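2-C-methyl-D-erythritol 2,4-cyclodiphosphate synthase (Thermus thermophilus, PDB 1IV2) catalyses the conversion of CDP-ME2P to 2-C-methyl-D-erythritol 2,4-cyclodiphosphate with release of CMP, a step in isoprenoid precursor biosynthesis, and works as a homotrimer. Local coordinates at residues Leu18-Leu23 with Leu98-Pro103; Ala89-Ala94 with Ala146-Asp151. The protein carries 3 engineered substitutions. All blocks are in the same frame, centred on the assembly; numbering follows the deposited sequence.

In the fold
Contacts 1 and 2 both use strand 91-99 of the mixed sheet, one near each end. Their centres are about 22 Å apart, on opposite sides of the centre of the chain. Contact 1 is buried. There the chain leaving the strand packs against a small hairpin, by leucine, cysteine and proline side chains alone, while its backbone carbonyls bind CDP. Contact 2 is partly buried and lies away from the annotated sites. It is an antiparallel pairing with strand 141-150, held by backbone hydrogen bonds and interrupted by a beta bulge. Leu91, Ala94, Val148 and Leu150 lie on one face, under helix 39-51, and an aspartate bonds at the exposed end.

Contact 1 of 2, residues Leu18-Leu23 with Leu98-Pro103; sequences LYLCGL and LTLDRP. With CDP (cytidine-5'-diphosphate), chain M.
The cytosine amino atom N4 of CDP is gripped by Leu100 and Pro103, two residues that also pack against Leu18. CDP N4 donates to Leu100 O at 3.0 Å, with an N-H...O angle of 164°. A second, more bent bond runs from N4 to Pro103 O, also 3.0 Å. Two carbonyls thus read the amino group of the base. CD2 of Leu100 lies tightly beside it, 3.2 Å from N4. Pro103, which follows a cis peptide bond, offers its ring to Leu18 and its carbonyl to the base. The other side of this loop rests on the hairpin of strands 19-20 and 23-24. A type I' turn from Leu20 to Leu23 closes that hairpin, with paired backbone bonds between these two residues. Leu18 CD2 touches Pro103 CD at 3.7 Å. The Leu18 CG is anti to the backbone N (chi1 175°), which extends the branch toward the proline ring. Leu20 CD1 meets Leu100 CD1 head-on at 4.2 Å and lies equally far from Leu98 CD1. Cys21 SG touches Leu98 more loosely. Thr133, Leu105, Gly106 and Lys132 also bond CDP, as does Asp56 of the second subunit, so the nucleotide sits at a subunit boundary.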
loop_
_atom_site.group_PDB
_atom_site.type_symbol
_atom_site.label_atom_id
_atom_site.label_comp_id
_atom_site.label_asym_id
_atom_site.label_seq_id
_atom_site.Cartn_x
_atom_site.Cartn_y
_atom_site.Cartn_z
ATOM N N LEU A 18 -2.932 -15.640 -18.350
ATOM C CA LEU A 18 -2.501 -14.795 -17.250
ATOM C C LEU A 18 -1.371 -13.915 -17.754
ATOM O O LEU A 18 -0.371 -14.472 -18.179
ATOM C CB LEU A 18 -1.990 -15.618 -16.060
ATOM C CG LEU A 18 -1.409 -14.756 -14.921
ATOM C CD1 LEU A 18 -2.496 -13.887 -14.300
ATOM C CD2 LEU A 18 -0.723 -15.636 -13.883
ATOM N N TYR A 19 -1.509 -12.606 -17.707
ATOM C CA TYR A 19 -0.469 -11.661 -18.053
ATOM C C TYR A 19 -0.020 -10.926 -16.802
ATOM O O TYR A 19 -0.908 -10.357 -16.159
ATOM C CB TYR A 19 -1.015 -10.635 -19.062
ATOM C CG TYR A 19 -1.437 -11.381 -20.313
ATOM C CD1 TYR A 19 -0.419 -11.865 -21.125
ATOM C CD2 TYR A 19 -2.756 -11.599 -20.656
ATOM C CE1 TYR A 19 -0.734 -12.562 -22.282
ATOM C CE2 TYR A 19 -3.082 -12.295 -21.818
ATOM C CZ TYR A 19 -2.052 -12.765 -22.619
ATOM O OH TYR A 19 -2.291 -13.464 -23.785
ATOM N N LEU A 20 1.270 -10.966 -16.517
ATOM C CA LEU A 20 1.897 -10.230 -15.425
ATOM C C LEU A 20 3.246 -9.646 -15.834
ATOM O O LEU A 20 4.067 -10.348 -16.433
ATOM C CB LEU A 20 2.084 -11.117 -14.186
ATOM C CG LEU A 20 0.772 -11.387 -13.431
ATOM C CD1 LEU A 20 1.008 -12.479 -12.391
ATOM C CD2 LEU A 20 0.205 -10.138 -12.781
ATOM N N CYS A 21 3.438 -8.369 -15.506
ATOM C CA CYS A 21 4.690 -7.692 -15.835
ATOM C C CYS A 21 4.960 -7.723 -17.337
ATOM O O CYS A 21 6.135 -7.740 -17.721
ATOM C CB CYS A 21 5.862 -8.339 -15.074
ATOM S SG CYS A 21 5.677 -8.272 -13.254
ATOM N N GLY A 22 3.932 -7.743 -18.172
ATOM C CA GLY A 22 4.111 -7.790 -19.609
ATOM C C GLY A 22 4.326 -9.160 -20.204
ATOM O O GLY A 22 4.437 -9.288 -21.423
ATOM N N LEU A 23 4.391 -10.225 -19.393
ATOM C CA LEU A 23 4.582 -11.575 -19.865
ATOM C C LEU A 23 3.352 -12.481 -19.775
ATOM O O LEU A 23 2.479 -12.333 -18.918
ATOM C CB LEU A 23 5.684 -12.257 -19.039
ATOM C CG LEU A 23 7.059 -11.605 -18.985
ATOM C CD1 LEU A 23 8.008 -12.527 -18.202
ATOM C CD2 LEU A 23 7.646 -11.317 -20.360
ATOM N N LEU A 98 2.908 -8.450 -5.749
ATOM C CA LEU A 98 1.780 -9.115 -6.382
ATOM C C LEU A 98 1.240 -10.184 -5.423
ATOM O O LEU A 98 2.071 -10.974 -4.952
ATOM C CB LEU A 98 2.119 -9.875 -7.658
ATOM C CG LEU A 98 2.918 -9.079 -8.686
ATOM C CD1 LEU A 98 3.287 -9.980 -9.851
ATOM C CD2 LEU A 98 2.103 -7.877 -9.119
ATOM N N THR A 99 -0.065 -10.125 -5.239
ATOM C CA THR A 99 -0.778 -11.026 -4.346
ATOM C C THR A 99 -1.716 -11.911 -5.154
ATOM O O THR A 99 -2.658 -11.454 -5.810
ATOM C CB THR A 99 -1.568 -10.245 -3.268
ATOM O OG1 THR A 99 -0.683 -9.392 -2.548
ATOM C CG2 THR A 99 -2.186 -11.204 -2.250
ATOM N N LEU A 100 -1.445 -13.205 -5.131
ATOM C CA LEU A 100 -2.293 -14.187 -5.805
ATOM C C LEU A 100 -1.949 -15.569 -5.243
ATOM O O LEU A 100 -0.801 -15.862 -4.882
ATOM C CB LEU A 100 -2.134 -14.098 -7.322
ATOM C CG LEU A 100 -0.893 -14.709 -7.964
ATOM C CD1 LEU A 100 -0.956 -14.726 -9.489
ATOM C CD2 LEU A 100 0.343 -13.945 -7.520
ATOM N N ASP A 101 -2.959 -16.429 -5.143
ATOM C CA ASP A 101 -2.723 -17.735 -4.540
ATOM C C ASP A 101 -1.985 -18.650 -5.511
ATOM O O ASP A 101 -1.092 -19.383 -5.096
ATOM C CB ASP A 101 -4.011 -18.420 -4.121
ATOM C CG ASP A 101 -4.875 -17.667 -3.132
ATOM O OD1 ASP A 101 -4.492 -16.593 -2.646
ATOM O OD2 ASP A 101 -5.994 -18.158 -2.823
ATOM N N ARG A 102 -2.376 -18.593 -6.777
ATOM C CA ARG A 102 -1.771 -19.468 -7.775
ATOM C C ARG A 102 -1.797 -18.729 -9.109
ATOM O O ARG A 102 -2.680 -17.872 -9.245
ATOM C CB ARG A 102 -2.512 -20.798 -7.874
ATOM C CG ARG A 102 -3.933 -20.647 -8.389
ATOM C CD ARG A 102 -4.825 -21.805 -7.944
ATOM N NE ARG A 102 -6.226 -21.507 -8.257
ATOM C CZ ARG A 102 -7.036 -22.266 -8.982
ATOM N NH1 ARG A 102 -6.629 -23.417 -9.504
ATOM N NH2 ARG A 102 -8.280 -21.859 -9.179
ATOM N N PRO A 103 -0.885 -19.002 -10.016
ATOM C CA PRO A 103 0.173 -19.989 -9.845
ATOM C C PRO A 103 1.312 -19.395 -9.028
ATOM O O PRO A 103 1.340 -18.195 -8.761
ATOM C CB PRO A 103 0.658 -20.220 -11.279
ATOM C CG PRO A 103 0.493 -18.858 -11.904
ATOM C CD PRO A 103 -0.782 -18.307 -11.331
HETATM O O3B CDP M . 3.232 -17.149 4.887
HETATM P PB CDP M . 4.215 -16.343 4.118
HETATM O O1B CDP M . 4.230 -15.067 4.913
HETATM O O2B CDP M . 5.577 -17.059 4.218
HETATM O O3A CDP M . 4.088 -16.017 2.641
HETATM P PA CDP M . 3.061 -16.633 1.603
HETATM O O1A CDP M . 1.925 -15.669 1.099
HETATM O O2A CDP M . 2.621 -17.959 1.948
HETATM O "O5'" CDP M . 4.098 -16.756 0.375
HETATM C "C5'" CDP M . 5.233 -17.563 0.519
HETATM C "C4'" CDP M . 6.080 -17.303 -0.627
HETATM O "O4'" CDP M . 5.654 -17.773 -1.923
HETATM C "C3'" CDP M . 6.512 -15.830 -0.870
HETATM O "O3'" CDP M . 7.414 -15.166 0.049
HETATM C "C2'" CDP M . 6.771 -15.780 -2.363
HETATM O "O2'" CDP M . 8.068 -16.323 -2.302
HETATM C "C1'" CDP M . 6.372 -17.097 -2.923
HETATM N N1 CDP M . 5.077 -16.908 -3.770
HETATM C C2 CDP M . 5.119 -17.294 -5.164
HETATM O O2 CDP M . 6.164 -17.749 -5.665
HETATM N N3 CDP M . 4.040 -17.164 -5.965
HETATM C C4 CDP M . 2.796 -16.655 -5.473
HETATM N N4 CDP M . 1.754 -16.562 -6.311
HETATM C C5 CDP M . 2.660 -16.250 -4.097
HETATM C C6 CDP M . 3.807 -16.402 -3.324
#

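Contact 2 of 2, residues Ala89-Ala94 with Ala146-Asp151; sequences AKLLQA and AVVLLD
Leu91 holds CG anti to its backbone N (chi1 -175°), and Leu150 holds CG anti to its carbonyl carbon (chi1 -53°). These torsions bring the two side chains across each other, with Leu91 CD1 3.7 Å from Leu150 CG. Ala89 CB adds to the patch, 3.9 Å from Leu150 CD2. Cutting Leu150 back to an alanine removes CG and both methyls, which would probably open a gap beside Leu91 CD1 and Ala89 CB and let Leu91 turn more freely. The two strands run antiparallel, at 158° between their directions. Leu92 and Gln93 both face Leu149, a classic beta bulge. Leu149 O therefore accepts twice, from Leu92 N at 2.9 Å and from Gln93 N at 3.2 Å. Leu149 N returns a bond to Gln93 O at 3.0 Å. The Leu92 and Leu149 side chains run alongside each other, touching through their CD2 atoms. The chain end is tied at Lys90. Asp151 N donates to Lys90 O at 2.7 Å, and Lys90 N meets Asp151 OD1 at 3.0 Å nearly along the C-O bond direction. The face bearing Leu91, Ala94, Val148 and Leu150 is covered by helix 39-51, with Met120 of helix 109-120 also touching Leu91 and Ala94. On the other face, Gln93 packs on Ala51 and Leu149 on Ile3, both of the second subunit. Strands 3-14 and 127-132 flank the pair in the sheet.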
loop_
_atom_site.group_PDB
_atom_site.type_symbol
_atom_site.label_atom_id
_atom_site.label_comp_id
_atom_site.label_asym_id
_atom_site.label_seq_id
_atom_site.Cartn_x
_atom_site.Cartn_y
_atom_site.Cartn_z
ATOM N N ALA A 89 10.730 14.171 -15.576
ATOM C CA ALA A 89 11.086 13.118 -14.625
ATOM C C ALA A 89 12.139 12.145 -15.111
ATOM O O ALA A 89 12.303 11.849 -16.297
ATOM C CB ALA A 89 9.814 12.330 -14.318
ATOM N N LYS A 90 12.872 11.573 -14.145
ATOM C CA LYS A 90 13.762 10.455 -14.408
ATOM C C LYS A 90 13.375 9.329 -13.437
ATOM O O LYS A 90 13.602 9.499 -12.238
ATOM C CB LYS A 90 15.244 10.755 -14.198
ATOM C CG LYS A 90 15.995 10.892 -15.511
ATOM C CD LYS A 90 15.163 11.557 -16.597
ATOM C CE LYS A 90 15.983 11.850 -17.847
ATOM N NZ LYS A 90 16.960 12.961 -17.621
ATOM N N LEU A 91 12.837 8.255 -13.982
ATOM C CA LEU A 91 12.444 7.162 -13.082
ATOM C C LEU A 91 13.681 6.538 -12.463
ATOM O O LEU A 91 14.685 6.287 -13.127
ATOM C CB LEU A 91 11.650 6.107 -13.841
ATOM C CG LEU A 91 11.057 4.936 -13.061
ATOM C CD1 LEU A 91 10.127 5.375 -11.932
ATOM C CD2 LEU A 91 10.328 4.025 -14.050
ATOM N N LEU A 92 13.589 6.253 -11.177
ATOM C CA LEU A 92 14.679 5.728 -10.393
ATOM C C LEU A 92 14.473 4.327 -9.862
ATOM O O LEU A 92 15.384 3.511 -9.807
ATOM C CB LEU A 92 14.792 6.620 -9.144
ATOM C CG LEU A 92 16.209 6.759 -8.596
ATOM C CD1 LEU A 92 17.102 7.266 -9.718
ATOM C CD2 LEU A 92 16.192 7.682 -7.392
ATOM N N GLN A 93 13.235 4.076 -9.422
ATOM C CA GLN A 93 12.983 2.825 -8.716
ATOM C C GLN A 93 11.502 2.460 -8.781
ATOM O O GLN A 93 10.672 3.375 -8.792
ATOM C CB GLN A 93 13.380 2.936 -7.241
ATOM C CG GLN A 93 13.316 1.592 -6.511
ATOM C CD GLN A 93 14.223 1.512 -5.294
ATOM O OE1 GLN A 93 14.688 0.451 -4.850
ATOM N NE2 GLN A 93 14.505 2.667 -4.710
ATOM N N ALA A 94 11.221 1.176 -8.851
ATOM C CA ALA A 94 9.858 0.646 -8.766
ATOM C C ALA A 94 9.835 -0.517 -7.765
ATOM O O ALA A 94 10.625 -1.432 -7.954
ATOM C CB ALA A 94 9.325 0.130 -10.096
ATOM N N ALA A 146 1.941 -0.771 -5.928
ATOM C CA ALA A 146 3.259 -0.368 -6.375
ATOM C C ALA A 146 3.604 1.030 -5.897
ATOM O O ALA A 146 2.700 1.862 -5.850
ATOM C CB ALA A 146 3.316 -0.341 -7.914
ATOM N N VAL A 147 4.880 1.240 -5.608
ATOM C CA VAL A 147 5.412 2.583 -5.335
ATOM C C VAL A 147 6.496 2.883 -6.370
ATOM O O VAL A 147 7.265 1.976 -6.700
ATOM C CB VAL A 147 6.016 2.689 -3.928
ATOM C CG1 VAL A 147 6.511 4.106 -3.669
ATOM C CG2 VAL A 147 4.988 2.235 -2.893
ATOM N N VAL A 148 6.537 4.100 -6.873
ATOM C CA VAL A 148 7.625 4.501 -7.739
ATOM C C VAL A 148 8.269 5.747 -7.115
ATOM O O VAL A 148 7.598 6.505 -6.404
ATOM C CB VAL A 148 7.224 4.795 -9.205
ATOM C CG1 VAL A 148 6.811 3.500 -9.897
ATOM C CG2 VAL A 148 6.127 5.848 -9.312
ATOM N N LEU A 149 9.544 5.848 -7.462
ATOM C CA LEU A 149 10.455 6.917 -7.068
ATOM C C LEU A 149 11.078 7.544 -8.312
ATOM O O LEU A 149 11.570 6.785 -9.168
ATOM C CB LEU A 149 11.536 6.346 -6.153
ATOM C CG LEU A 149 12.405 7.390 -5.451
ATOM C CD1 LEU A 149 11.568 8.343 -4.616
ATOM C CD2 LEU A 149 13.450 6.689 -4.591
ATOM N N LEU A 150 11.061 8.862 -8.411
ATOM C CA LEU A 150 11.610 9.514 -9.609
ATOM C C LEU A 150 12.448 10.735 -9.221
ATOM O O LEU A 150 12.064 11.422 -8.284
ATOM C CB LEU A 150 10.498 9.973 -10.541
ATOM C CG LEU A 150 9.487 8.896 -10.935
ATOM C CD1 LEU A 150 8.262 9.044 -10.044
ATOM C CD2 LEU A 150 9.150 8.973 -12.409
ATOM N N ASP A 151 13.527 10.935 -9.929
ATOM C CA ASP A 151 14.533 11.969 -9.983
ATOM C C ASP A 151 15.787 11.612 -9.192
ATOM O O ASP A 151 16.685 12.438 -9.053
ATOM C CB ASP A 151 13.941 13.300 -9.489
ATOM C CG ASP A 151 13.089 13.893 -10.606
ATOM O OD1 ASP A 151 12.808 13.118 -11.549
ATOM O OD2 ASP A 151 12.718 15.076 -10.510
#